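Local coordinates for protein BT_4661 (Bacteroides thetaiotaomicron, PDB 4AK2) that binds a sulfated heparin-type oligosaccharide and probably captures heparin or heparan sulfate at the bacterial surface, at residues 160-165 against 250-255; 5-10 against 103-108. All blocks are in the same frame, centred on the assembly; numbering follows the deposited sequence.

How the interactions relate
Both contacts belong to the C-terminal, ligand-binding part of a longer surface protein, and they lie on opposite sides of the centre of this chain. Interaction 1 (160-165 with 250-255) is at the functional site: four of its residues belong to the glycan pocket, and one of these also holds a sodium ion. Interaction 2 (5-10 with 103-108) packs the N-terminal loop along a strand of a separate four-stranded sheet. The centres of interactions 1 and 2 are about 38 Å apart and the nearest atoms of the two interactions about 17 Å apart, so they do not touch. One is largely polar and bound to ligand; the other is mainly apolar, with a single hydrogen bond from a side-chain amide at one end.

Interaction 1. Residues 160-165 against 250-255; sequences YRRDFF and QITYDV. With NA (sodium ion), chain C; SGN (2-deoxy-6-O-sulfo-2-(sulfoamino)-alpha-D-glucopyranose), chain B; IDS (2-O-sulfo-alpha-L-idopyranuronic acid), chain D; IDS (2-O-sulfo-alpha-L-idopyranuronic acid), chain E.
In the glycan pocket Arg162 and Gln250 run alongside each other toward the ligand, where the chain bends at Arg162 from strand 157-161 into 163-168 and both strands run antiparallel to strand 241-254. Arg162 NH1 donates to Gln250 OE1 over 2.8 Å, almost straight at 161° and in the plane of both the guanidinium and the carbonyl, although guanidinium and amide planes stand 67° apart. The other end of the amide, NE2, donates to sulfate O2S of the chain E iduronate at 2.9 Å, so both ends of the glutamine are used and its flip is fixed. A bend at chi3 (66°) turns the Arg162 head so that NE and NH2 grip the two carboxylate oxygens of the chain D iduronate, NE reaching O6B at 2.8 Å.

Arg161 lays its CB against Thr252 CG2 (3.7 Å), while NH1 and NH2 converge on O3 of the sulfated glucosamine, whose O1S sits over one guanidinium face; NE donates a hydrogen bond to Gln261 O. Asp163 suits a hydroxyl instead: its OD2 accepts from O3 of the chain E iduronate at 2.6 Å. The backbone oxygen of Asp163 binds sodium, together with Ser270 OG.

Beneath these polar ends the backbones are joined by Arg161 N to Gln250 O and Gln250 N to Arg162 O, each 2.8 Å. On the other face of the sheet Ile251 CG1 sits over the Tyr160 ring, 3.8 Å from its centroid, a CH-pi contact between a buried aliphatic side chain and the face of a buried aromatic ring. Arginines for carboxylate and hydroxyl, an amide for sulfate and an aspartate for hydroxyl together make a β-sheet glycan site suited to a sulfated, uronate-rich chain such as heparin.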
loop_
_atom_site.group_PDB
_atom_site.type_symbol
_atom_site.label_atom_id
_atom_site.label_comp_id
_atom_site.label_asym_id
_atom_site.label_seq_id
_atom_site.Cartn_x
_atom_site.Cartn_y
_atom_site.Cartn_z
ATOM N N TYR A 160 -10.285 -0.434 -10.063
ATOM C CA TYR A 160 -10.492 0.519 -8.963
ATOM C C TYR A 160 -11.870 1.142 -9.078
ATOM O O TYR A 160 -12.422 1.345 -10.157
ATOM C CB TYR A 160 -9.415 1.587 -8.988
ATOM C CG TYR A 160 -8.077 1.171 -8.383
ATOM C CD1 TYR A 160 -7.838 1.333 -7.029
ATOM C CD2 TYR A 160 -7.035 0.638 -9.181
ATOM C CE1 TYR A 160 -6.625 0.988 -6.434
ATOM C CE2 TYR A 160 -5.852 0.299 -8.601
ATOM C CZ TYR A 160 -5.614 0.471 -7.271
ATOM O OH TYR A 160 -4.380 0.153 -6.730
ATOM N N ARG A 161 -12.385 1.512 -7.899
ATOM C CA ARG A 161 -13.798 2.001 -7.777
ATOM C C ARG A 161 -14.010 3.226 -6.903
ATOM O O ARG A 161 -14.741 4.152 -7.323
ATOM C CB ARG A 161 -14.735 0.872 -7.332
ATOM C CG ARG A 161 -16.229 1.246 -7.184
ATOM C CD ARG A 161 -16.802 1.796 -8.490
ATOM N NE ARG A 161 -18.223 2.126 -8.357
ATOM C CZ ARG A 161 -18.677 3.275 -7.861
ATOM N NH1 ARG A 161 -17.826 4.219 -7.433
ATOM N NH2 ARG A 161 -19.983 3.462 -7.742
ATOM N N ARG A 162 -13.512 3.201 -5.670
ATOM C CA ARG A 162 -13.946 4.181 -4.647
ATOM C C ARG A 162 -12.956 4.095 -3.497
ATOM O O ARG A 162 -12.073 3.220 -3.491
ATOM C CB ARG A 162 -15.372 3.875 -4.131
ATOM C CG ARG A 162 -15.560 2.511 -3.525
ATOM C CD ARG A 162 -16.865 2.333 -2.749
ATOM N NE ARG A 162 -18.072 2.406 -3.588
ATOM C CZ ARG A 162 -18.612 1.408 -4.279
ATOM N NH1 ARG A 162 -17.972 0.228 -4.388
ATOM N NH2 ARG A 162 -19.764 1.597 -4.928
ATOM N N ASP A 163 -13.107 4.962 -2.504
ATOM C CA ASP A 163 -12.427 4.891 -1.224
ATOM C C ASP A 163 -10.900 4.926 -1.442
ATOM O O ASP A 163 -10.176 3.998 -1.029
ATOM C CB ASP A 163 -12.888 3.671 -0.405
ATOM C CG ASP A 163 -14.365 3.724 -0.019
ATOM O OD1 ASP A 163 -14.940 4.814 -0.011
ATOM O OD2 ASP A 163 -14.881 2.646 0.244
ATOM N N PHE A 164 -10.440 6.011 -2.038
ATOM C CA PHE A 164 -9.027 6.234 -2.279
ATOM C C PHE A 164 -8.461 7.046 -1.128
ATOM O O PHE A 164 -9.076 8.020 -0.667
ATOM C CB PHE A 164 -8.815 6.980 -3.590
ATOM C CG PHE A 164 -9.370 6.279 -4.793
ATOM C CD1 PHE A 164 -8.597 5.374 -5.495
ATOM C CD2 PHE A 164 -10.677 6.530 -5.235
ATOM C CE1 PHE A 164 -9.099 4.734 -6.603
ATOM C CE2 PHE A 164 -11.195 5.892 -6.346
ATOM C CZ PHE A 164 -10.414 4.977 -7.032
ATOM N N PHE A 165 -7.298 6.651 -0.625
ATOM C CA PHE A 165 -6.637 7.329 0.495
ATOM C C PHE A 165 -5.155 7.455 0.136
ATOM O O PHE A 165 -4.560 6.496 -0.463
ATOM C CB PHE A 165 -6.662 6.526 1.781
ATOM C CG PHE A 165 -8.056 6.260 2.337
ATOM C CD1 PHE A 165 -8.880 5.262 1.754
ATOM C CD2 PHE A 165 -8.528 6.933 3.479
ATOM C CE1 PHE A 165 -10.129 4.968 2.260
ATOM C CE2 PHE A 165 -9.785 6.613 3.987
ATOM C CZ PHE A 165 -10.583 5.648 3.379
ATOM N N GLN A 250 -10.305 1.049 -3.016
ATOM C CA GLN A 250 -11.124 -0.121 -3.187
ATOM C C GLN A 250 -11.176 -0.518 -4.641
ATOM O O GLN A 250 -11.331 0.335 -5.537
ATOM C CB GLN A 250 -12.562 0.140 -2.655
ATOM C CG GLN A 250 -13.338 -1.155 -2.619
ATOM C CD GLN A 250 -14.820 -0.901 -2.371
ATOM O OE1 GLN A 250 -15.562 -0.708 -3.334
ATOM N NE2 GLN A 250 -15.232 -0.831 -1.080
ATOM N N ILE A 251 -11.088 -1.839 -4.837
ATOM C CA ILE A 251 -11.122 -2.459 -6.169
ATOM C C ILE A 251 -12.336 -3.411 -6.216
ATOM O O ILE A 251 -12.639 -4.086 -5.219
ATOM C CB ILE A 251 -9.793 -3.221 -6.450
ATOM C CG1 ILE A 251 -8.628 -2.237 -6.481
ATOM C CG2 ILE A 251 -9.859 -3.992 -7.762
ATOM C CD1 ILE A 251 -7.248 -2.926 -6.422
ATOM N N THR A 252 -13.075 -3.379 -7.318
ATOM C CA THR A 252 -14.224 -4.259 -7.472
ATOM C C THR A 252 -13.961 -5.270 -8.569
ATOM O O THR A 252 -13.122 -5.036 -9.468
ATOM C CB THR A 252 -15.522 -3.481 -7.755
ATOM O OG1 THR A 252 -15.388 -2.723 -8.954
ATOM C CG2 THR A 252 -15.807 -2.536 -6.580
ATOM N N TYR A 253 -14.664 -6.389 -8.538
ATOM C CA TYR A 253 -14.462 -7.411 -9.580
ATOM C C TYR A 253 -15.798 -7.948 -10.034
ATOM O O TYR A 253 -16.825 -7.777 -9.366
ATOM C CB TYR A 253 -13.547 -8.552 -9.115
ATOM C CG TYR A 253 -14.060 -9.328 -7.920
ATOM C CD1 TYR A 253 -14.989 -10.368 -8.090
ATOM C CD2 TYR A 253 -13.544 -9.098 -6.645
ATOM C CE1 TYR A 253 -15.446 -11.102 -7.007
ATOM C CE2 TYR A 253 -14.005 -9.819 -5.548
ATOM C CZ TYR A 253 -14.917 -10.843 -5.744
ATOM O OH TYR A 253 -15.344 -11.569 -4.665
ATOM N N ASP A 254 -15.756 -8.574 -11.209
ATOM C CA ASP A 254 -16.870 -9.239 -11.837
ATOM C C ASP A 254 -16.356 -10.564 -12.390
ATOM O O ASP A 254 -15.268 -10.594 -12.970
ATOM C CB ASP A 254 -17.429 -8.317 -12.937
ATOM C CG ASP A 254 -18.682 -8.854 -13.618
ATOM O OD1 ASP A 254 -18.581 -9.714 -14.509
ATOM O OD2 ASP A 254 -19.784 -8.396 -13.302
ATOM N N VAL A 255 -17.144 -11.644 -12.222
ATOM C CA VAL A 255 -16.710 -12.979 -12.689
ATOM C C VAL A 255 -17.448 -13.420 -13.970
ATOM O O VAL A 255 -17.342 -14.588 -14.394
ATOM C CB VAL A 255 -16.872 -14.078 -11.594
ATOM C CG1 VAL A 255 -15.972 -13.805 -10.384
ATOM C CG2 VAL A 255 -18.345 -14.269 -11.200
HETATM NA NA NA C . -10.001 1.448 0.254
HETATM C C1 SGN B . -19.073 9.045 -9.002
HETATM C C2 SGN B . -18.896 7.688 -8.315
HETATM C C3 SGN B . -19.920 7.577 -7.179
HETATM C C4 SGN B . -19.827 8.774 -6.249
HETATM C C5 SGN B . -19.987 10.093 -7.012
HETATM C C6 SGN B . -19.667 11.275 -6.089
HETATM N N2 SGN B . -19.027 6.622 -9.301
HETATM O O1 SGN B . -20.302 9.088 -9.721
HETATM O O3 SGN B . -19.621 6.379 -6.462
HETATM O O4 SGN B . -20.952 8.760 -5.354
HETATM O O5 SGN B . -18.996 10.097 -8.041
HETATM O O6 SGN B . -19.858 12.496 -6.780
HETATM S S1 SGN B . -17.846 6.182 -10.277
HETATM O O1S SGN B . -18.122 4.830 -10.710
HETATM O O2S SGN B . -17.680 7.073 -11.396
HETATM O O3S SGN B . -16.543 6.225 -9.414
HETATM S S2 SGN B . -19.439 13.821 -6.117
HETATM O O4S SGN B . -20.311 14.078 -4.972
HETATM O O5S SGN B . -19.674 14.969 -7.266
HETATM O O6S SGN B . -18.002 13.742 -5.820
HETATM C C1 IDS D . -20.626 8.615 -3.961
HETATM C C2 IDS D . -21.867 9.004 -3.142
HETATM C C3 IDS D . -22.980 7.946 -3.180
HETATM C C4 IDS D . -22.463 6.519 -2.977
HETATM C C5 IDS D . -21.284 6.278 -3.932
HETATM C C6 IDS D . -20.645 4.918 -3.841
HETATM O O2 IDS D . -21.470 9.207 -1.778
HETATM O O3 IDS D . -23.700 8.015 -4.412
HETATM O O4 IDS D . -22.018 6.328 -1.628
HETATM O O5 IDS D . -20.267 7.265 -3.671
HETATM O O6A IDS D . -21.303 3.901 -4.152
HETATM O O6B IDS D . -19.459 4.881 -3.424
HETATM S S IDS D . -20.952 10.597 -1.260
HETATM O O1S IDS D . -20.460 10.446 0.112
HETATM O O2S IDS D . -19.888 11.024 -2.191
HETATM O O3S IDS D . -22.142 11.447 -1.366
HETATM C C1 IDS E . -20.120 2.222 1.778
HETATM C C2 IDS E . -18.865 1.460 1.440
HETATM C C3 IDS E . -17.563 2.072 2.019
HETATM C C4 IDS E . -17.733 2.477 3.476
HETATM C C5 IDS E . -18.983 3.362 3.566
HETATM C C6 IDS E . -19.158 3.957 4.928
HETATM O O2 IDS E . -19.068 0.092 1.823
HETATM O O3 IDS E . -17.216 3.226 1.240
HETATM O O4 IDS E . -17.877 1.274 4.242
HETATM O O5 IDS E . -20.122 2.601 3.146
HETATM O O6A IDS E . -18.221 4.668 5.356
HETATM O O6B IDS E . -20.197 3.733 5.575
HETATM S S IDS E . -18.264 -1.053 1.198
HETATM O O1S IDS E . -19.133 -2.224 1.382
HETATM O O2S IDS E . -18.042 -0.697 -0.207
HETATM O O3S IDS E . -16.985 -1.146 1.964
HETATM O O HOH W 1 -14.756 -0.308 -10.686
HETATM O O HOH W 2 -13.256 0.564 1.121
HETATM O O HOH W 3 -9.515 0.930 2.722
#

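Interaction 2. Residues 5-10 against 103-108; sequences NYFTYF and TAVSVK
Val105 and Val107 are two bumps on one side of a strand, and the loop 5-10, running in nearly the same direction (6° apart), fits its hollows over them. Val105 sits under the Asn5 backbone, its CB 3.6 Å from Asn5 O, while CG1 meets Phe7 CD1. Val107 fits the angle between two rings: CG2 presses on the face of Phe7, 3.8 Å from the ring centroid, whereas CG1 points between Thr8 O and Phe10 CE2. The branched valine thus gives a separate methyl to each neighbour. With CG set between backbone N and carbonyl carbon (chi1 76°), the Phe7 ring is swung in to the strand, and its edge also comes up to Val105 O, 3.6 Å from CE1.

This strand, 105-115, belongs to a four-stranded mixed β sheet, where Val105 and Val107 are joined by backbone hydrogen bonds to Ala98 and Ala96 of strand 89-98. Replacing Phe7 by an alanine would probably open a gap over Val107 CG2 and strip cover from Leu55, which the ring also touches. Farther along, the Phe10 ring brings its edge to Val107 O, CE2 lying 3.5 Å away, and meets Trp57 edge to face. At the other end Asn5, with an amide that can donate, gives a hydrogen bond from ND2 to Thr103 O at 2.9 Å, from above the carbonyl plane and so off its lone pairs.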
loop_
_atom_site.group_PDB
_atom_site.type_symbol
_atom_site.label_atom_id
_atom_site.label_comp_id
_atom_site.label_asym_id
_atom_site.label_seq_id
_atom_site.Cartn_x
_atom_site.Cartn_y
_atom_site.Cartn_z
ATOM N N ASN A 5 24.609 7.272 18.208
ATOM C CA ASN A 5 23.191 6.945 17.998
ATOM C C ASN A 5 22.824 6.855 16.527
ATOM O O ASN A 5 21.721 6.456 16.179
ATOM C CB ASN A 5 22.310 8.003 18.638
ATOM C CG ASN A 5 22.428 8.034 20.135
ATOM O OD1 ASN A 5 22.515 6.999 20.797
ATOM N ND2 ASN A 5 22.414 9.225 20.673
ATOM N N TYR A 6 23.749 7.237 15.664
ATOM C CA TYR A 6 23.437 7.269 14.258
ATOM C C TYR A 6 23.080 5.885 13.696
ATOM O O TYR A 6 23.774 4.900 13.934
ATOM C CB TYR A 6 24.560 7.914 13.461
ATOM C CG TYR A 6 24.164 8.189 12.037
ATOM C CD1 TYR A 6 23.309 9.245 11.709
ATOM C CD2 TYR A 6 24.638 7.390 11.017
ATOM C CE1 TYR A 6 22.963 9.488 10.393
ATOM C CE2 TYR A 6 24.279 7.620 9.694
ATOM C CZ TYR A 6 23.432 8.663 9.388
ATOM O OH TYR A 6 23.093 8.911 8.097
ATOM N N PHE A 7 21.948 5.814 13.010
ATOM C CA PHE A 7 21.606 4.623 12.241
ATOM C C PHE A 7 20.677 5.065 11.121
ATOM O O PHE A 7 20.248 6.248 11.098
ATOM C CB PHE A 7 21.037 3.504 13.143
ATOM C CG PHE A 7 19.602 3.708 13.601
ATOM C CD1 PHE A 7 19.258 4.729 14.471
ATOM C CD2 PHE A 7 18.599 2.840 13.157
ATOM C CE1 PHE A 7 17.941 4.886 14.869
ATOM C CE2 PHE A 7 17.281 2.992 13.547
ATOM C CZ PHE A 7 16.945 4.031 14.412
ATOM N N THR A 8 20.362 4.150 10.211
ATOM C CA THR A 8 19.536 4.526 9.055
ATOM C C THR A 8 18.343 3.633 8.752
ATOM O O THR A 8 17.479 4.048 7.974
ATOM C CB THR A 8 20.373 4.623 7.772
ATOM O OG1 THR A 8 20.748 3.296 7.366
ATOM C CG2 THR A 8 21.582 5.517 7.987
ATOM N N TYR A 9 18.267 2.433 9.334
ATOM C CA TYR A 9 17.148 1.531 8.993
ATOM C C TYR A 9 16.895 0.502 10.091
ATOM O O TYR A 9 17.813 0.168 10.872
ATOM C CB TYR A 9 17.312 0.832 7.603
ATOM C CG TYR A 9 18.350 -0.266 7.631
ATOM C CD1 TYR A 9 18.010 -1.565 8.022
ATOM C CD2 TYR A 9 19.690 -0.014 7.274
ATOM C CE1 TYR A 9 18.963 -2.584 8.068
ATOM C CE2 TYR A 9 20.646 -1.024 7.322
ATOM C CZ TYR A 9 20.288 -2.301 7.698
ATOM O OH TYR A 9 21.228 -3.282 7.733
ATOM N N PHE A 10 15.680 -0.061 10.076
ATOM C CA PHE A 10 15.391 -1.350 10.684
ATOM C C PHE A 10 14.577 -2.119 9.667
ATOM O O PHE A 10 14.168 -1.537 8.622
ATOM C CB PHE A 10 14.584 -1.169 12.006
ATOM C CG PHE A 10 13.387 -0.295 11.865
ATOM C CD1 PHE A 10 12.171 -0.817 11.431
ATOM C CD2 PHE A 10 13.479 1.056 12.151
ATOM C CE1 PHE A 10 11.036 0.007 11.298
ATOM C CE2 PHE A 10 12.368 1.903 12.020
ATOM C CZ PHE A 10 11.154 1.371 11.589
ATOM N N THR A 103 21.407 14.541 20.583
ATOM C CA THR A 103 22.035 13.569 19.665
ATOM C C THR A 103 21.192 12.312 19.409
ATOM O O THR A 103 21.676 11.357 18.779
ATOM C CB THR A 103 23.434 13.108 20.142
ATOM O OG1 THR A 103 23.302 12.302 21.321
ATOM C CG2 THR A 103 24.371 14.296 20.407
ATOM N N ALA A 104 19.948 12.294 19.895
ATOM C CA ALA A 104 19.030 11.205 19.548
ATOM C C ALA A 104 18.794 11.193 18.040
ATOM O O ALA A 104 18.814 12.235 17.383
ATOM C CB ALA A 104 17.706 11.312 20.289
ATOM N N VAL A 105 18.594 9.995 17.502
ATOM C CA VAL A 105 18.317 9.810 16.097
ATOM C C VAL A 105 17.095 8.928 15.972
ATOM O O VAL A 105 17.008 7.857 16.605
ATOM C CB VAL A 105 19.505 9.123 15.393
ATOM C CG1 VAL A 105 19.175 8.715 13.945
ATOM C CG2 VAL A 105 20.737 10.027 15.412
ATOM N N SER A 106 16.148 9.383 15.156
ATOM C CA SER A 106 14.930 8.612 14.884
ATOM C C SER A 106 14.870 8.244 13.415
ATOM O O SER A 106 15.269 9.049 12.546
ATOM C CB SER A 106 13.680 9.432 15.243
ATOM O OG SER A 106 13.632 9.716 16.621
ATOM N N VAL A 107 14.392 7.032 13.146
ATOM C CA VAL A 107 14.136 6.584 11.784
ATOM C C VAL A 107 12.688 6.101 11.747
ATOM O O VAL A 107 12.279 5.343 12.639
ATOM C CB VAL A 107 15.067 5.409 11.442
ATOM C CG1 VAL A 107 14.629 4.719 10.129
ATOM C CG2 VAL A 107 16.503 5.897 11.301
ATOM N N LYS A 108 11.939 6.536 10.738
ATOM C CA LYS A 108 10.545 6.127 10.600
ATOM C C LYS A 108 10.377 5.363 9.275
ATOM O O LYS A 108 10.963 5.727 8.239
ATOM C CB LYS A 108 9.517 7.296 10.745
ATOM C CG LYS A 108 9.400 8.286 9.576
ATOM C CD LYS A 108 8.455 9.468 9.852
#